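Local coordinates for hypothetical protein (Pseudomonas syringae pv. tomato, PDB 2OT9) that is of unknown function but belongs to the YaeQ family of the PDDEXK nuclease-like clan and carries a bound meso-tartaric acid, at residues Leu55-Gly60 with Pro67-Lys72. Sequence-based numbering, arbitrary orientation.
Sequences LAFGRG and PALWEK
A beta hairpin at the margin of the mixed sheet pairs Ala-56 with Trp-70, its short strand 55-57 being outermost and strand 69-72 lying between it and strand 78-84. Ala-56 N donates to Trp-70 O and Trp-70 N to Ala-56 O, both at 2.9 Å and nearly straight (166°), the hydrogen-bonded pair of an antiparallel ladder. The ladder ends at the non-hydrogen-bonded pair Phe-57 and Leu-69; past it, two bonds continue into the loop. Gly-58 N reaches Ala-68 O at 2.9 Å and Gly-60 N reaches Pro-67 O at 3.2 Å, both donors coming from above the carbonyl plane, the second bond also more bent (141°). On its other edge strand 69-72 pairs with strand 78-84, where Ala-68 and Leu-69 both face Ile-82 in a classic beta bulge. Gly-58 CA makes a CA-H...O contact of 3.4 Å with Pro-67 O; a CB built on Gly-58 would point toward 67-72 and lie 2.2 Å from that oxygen, leaving no room for a side chain.

The two sheet faces differ. On one, Phe-57 and Leu-69 run side by side, Phe-57 CE1 lying 3.8 Å from Leu-69 CD2, while helix 37-49 packs over them through Tyr-47; Leu-55, with CG anti to its own nitrogen (chi1 -174°), sends CD1 alongside the Trp-70 carbonyl. On the other, the indole of Trp-70 is sandwiched between Pro-67 CD, toward the rim of one face, and Lys-72 CE, over the centre of the opposite face. A water in the indole plane accepts from Trp-70 NE1 and donates to Phe-57 O, each at 2.9 Å. Apolar packing thus joins the hairpin to the helix on one face, while on the other a water-bridged indole ties the strands together.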
ATOM      1  N   LEU A  55     -10.196   2.253   6.789  1.00 24.57           N
ATOM      2  CA  LEU A  55      -8.853   2.476   6.272  1.00 24.06           C
ATOM      3  C   LEU A  55      -8.728   3.907   5.726  1.00 24.03           C
ATOM      4  O   LEU A  55      -9.574   4.356   4.957  1.00 24.90           O
ATOM      5  CB  LEU A  55      -8.547   1.445   5.177  1.00 23.46           C
ATOM      6  CG  LEU A  55      -7.139   1.400   4.585  1.00 22.42           C
ATOM      7  CD1 LEU A  55      -6.086   1.051   5.660  1.00 22.13           C
ATOM      8  CD2 LEU A  55      -7.110   0.398   3.446  1.00 22.15           C
ATOM      9  N   ALA A  56      -7.676   4.615   6.123  1.00 24.78           N
ATOM     10  CA  ALA A  56      -7.430   5.975   5.652  1.00 25.09           C
ATOM     11  C   ALA A  56      -5.987   6.134   5.207  1.00 25.65           C
ATOM     12  O   ALA A  56      -5.093   5.444   5.719  1.00 25.20           O
ATOM     13  CB  ALA A  56      -7.754   6.981   6.749  1.00 25.40           C
ATOM     14  N   PHE A  57      -5.750   7.046   4.263  1.00 25.80           N
ATOM     15  CA  PHE A  57      -4.372   7.422   3.921  1.00 26.77           C
ATOM     16  C   PHE A  57      -3.780   8.283   5.027  1.00 27.77           C
ATOM     17  O   PHE A  57      -4.447   9.172   5.551  1.00 27.35           O
ATOM     18  CB  PHE A  57      -4.297   8.142   2.561  1.00 26.13           C
ATOM     19  CG  PHE A  57      -4.653   7.261   1.391  1.00 27.69           C
ATOM     20  CD1 PHE A  57      -3.716   6.402   0.841  1.00 26.88           C
ATOM     21  CD2 PHE A  57      -5.940   7.275   0.860  1.00 28.69           C
ATOM     22  CE1 PHE A  57      -4.056   5.576  -0.242  1.00 27.60           C
ATOM     23  CE2 PHE A  57      -6.289   6.452  -0.209  1.00 28.94           C
ATOM     24  CZ  PHE A  57      -5.343   5.608  -0.768  1.00 27.38           C
ATOM     25  N   GLY A  58      -2.539   7.992   5.403  1.00 28.50           N
ATOM     26  CA  GLY A  58      -1.819   8.816   6.356  1.00 30.54           C
ATOM     27  C   GLY A  58      -1.047   9.871   5.592  1.00 31.68           C
ATOM     28  O   GLY A  58      -1.216  10.019   4.374  1.00 31.67           O
ATOM     29  N   ARG A  59      -0.196  10.605   6.302  0.50 32.40           N
ATOM     30  CA  ARG A  59       0.687  11.588   5.664  0.50 33.13           C
ATOM     31  C   ARG A  59       1.978  10.967   5.114  0.50 33.58           C
ATOM     32  O   ARG A  59       2.844  11.690   4.609  0.50 33.91           O
ATOM     33  CB  ARG A  59       0.977  12.767   6.596  0.50 33.29           C
ATOM     34  CG  ARG A  59      -0.272  13.580   6.978  0.50 33.80           C
ATOM     35  CD  ARG A  59       0.092  14.886   7.678  0.50 34.67           C
ATOM     36  NE  ARG A  59       0.374  15.979   6.742  0.50 35.97           N
ATOM     37  CZ  ARG A  59      -0.291  17.136   6.697  0.50 36.16           C
ATOM     38  NH1 ARG A  59      -1.287  17.382   7.544  0.50 36.32           N
ATOM     39  NH2 ARG A  59       0.048  18.061   5.808  0.50 35.64           N
ATOM     40  N   GLY A  60       2.096   9.635   5.217  1.00 33.57           N
ATOM     41  CA  GLY A  60       3.194   8.864   4.597  1.00 34.55           C
ATOM     42  C   GLY A  60       4.572   9.479   4.807  1.00 36.00           C
ATOM     43  O   GLY A  60       4.902   9.898   5.925  1.00 35.47           O
ATOM     44  N   PRO A  67       1.924   6.427   9.124  1.00 24.23           N
ATOM     45  CA  PRO A  67       2.192   5.470   8.050  1.00 23.54           C
ATOM     46  C   PRO A  67       1.663   5.978   6.713  1.00 23.56           C
ATOM     47  O   PRO A  67       1.007   7.021   6.665  1.00 23.54           O
ATOM     48  CB  PRO A  67       1.388   4.248   8.475  1.00 24.18           C
ATOM     49  CG  PRO A  67       0.217   4.830   9.243  1.00 23.54           C
ATOM     50  CD  PRO A  67       0.691   6.107   9.869  1.00 24.16           C
ATOM     51  N   ALA A  68       1.907   5.213   5.652  1.00 22.43           N
ATOM     52  CA  ALA A  68       1.311   5.442   4.348  1.00 21.76           C
ATOM     53  C   ALA A  68      -0.203   5.249   4.417  1.00 21.77           C
ATOM     54  O   ALA A  68      -0.965   6.058   3.872  1.00 21.46           O
ATOM     55  CB  ALA A  68       1.931   4.497   3.334  1.00 21.87           C
ATOM     56  N   LEU A  69      -0.636   4.196   5.119  1.00 21.11           N
ATOM     57  CA  LEU A  69      -2.063   3.977   5.377  1.00 21.63           C
ATOM     58  C   LEU A  69      -2.275   3.370   6.766  1.00 21.60           C
ATOM     59  O   LEU A  69      -1.399   2.663   7.300  1.00 21.65           O
ATOM     60  CB  LEU A  69      -2.689   3.050   4.329  1.00 20.92           C
ATOM     61  CG  LEU A  69      -2.548   3.273   2.821  1.00 23.57           C
ATOM     62  CD1 LEU A  69      -1.238   2.685   2.294  1.00 23.07           C
ATOM     63  CD2 LEU A  69      -3.729   2.615   2.098  1.00 21.88           C
ATOM     64  N   TRP A  70      -3.439   3.629   7.352  1.00 21.66           N
ATOM     65  CA  TRP A  70      -3.788   2.970   8.603  1.00 21.74           C
ATOM     66  C   TRP A  70      -5.278   2.798   8.801  1.00 22.09           C
ATOM     67  O   TRP A  70      -6.082   3.600   8.333  1.00 22.04           O
ATOM     68  CB  TRP A  70      -3.152   3.621   9.851  1.00 21.88           C
ATOM     69  CG  TRP A  70      -3.273   5.104   9.975  1.00 21.82           C
ATOM     70  CD1 TRP A  70      -3.992   5.951   9.176  1.00 22.96           C
ATOM     71  CD2 TRP A  70      -2.665   5.929  10.987  1.00 22.39           C
ATOM     72  NE1 TRP A  70      -3.851   7.247   9.620  1.00 22.59           N
ATOM     73  CE2 TRP A  70      -3.040   7.261  10.723  1.00 21.61           C
ATOM     74  CE3 TRP A  70      -1.829   5.667  12.080  1.00 21.63           C
ATOM     75  CZ2 TRP A  70      -2.614   8.332  11.517  1.00 23.29           C
ATOM     76  CZ3 TRP A  70      -1.403   6.737  12.874  1.00 23.74           C
ATOM     77  CH2 TRP A  70      -1.798   8.049  12.586  1.00 23.11           C
ATOM     78  N   GLU A  71      -5.626   1.711   9.474  1.00 22.50           N
ATOM     79  CA  GLU A  71      -6.991   1.461   9.885  1.00 23.24           C
ATOM     80  C   GLU A  71      -7.018   1.628  11.399  1.00 23.32           C
ATOM     81  O   GLU A  71      -6.246   0.976  12.112  1.00 22.67           O
ATOM     82  CB  GLU A  71      -7.384   0.038   9.494  1.00 23.93           C
ATOM     83  CG  GLU A  71      -8.820  -0.362   9.814  1.00 26.33           C
ATOM     84  CD  GLU A  71      -9.064  -1.857   9.647  1.00 29.46           C
ATOM     85  OE1 GLU A  71      -8.305  -2.530   8.923  1.00 32.53           O
ATOM     86  OE2 GLU A  71     -10.029  -2.368  10.239  1.00 30.79           O
ATOM     87  N   LYS A  72      -7.884   2.514  11.882  1.00 23.16           N
ATOM     88  CA  LYS A  72      -8.038   2.742  13.321  1.00 24.25           C
ATOM     89  C   LYS A  72      -9.410   2.331  13.834  1.00 24.51           C
ATOM     90  O   LYS A  72     -10.398   2.352  13.094  1.00 24.57           O
ATOM     91  CB  LYS A  72      -7.814   4.206  13.665  1.00 24.08           C
ATOM     92  CG  LYS A  72      -6.403   4.687  13.423  1.00 25.99           C
ATOM     93  CD  LYS A  72      -6.306   6.109  13.919  1.00 28.34           C
ATOM     94  CE  LYS A  72      -4.981   6.710  13.619  1.00 30.25           C
ATOM     95  NZ  LYS A  72      -4.807   7.897  14.497  1.00 32.32           N
TER
HETATM   96  O   HOH W   1      -5.088   9.503   8.340  1.00 32.02           O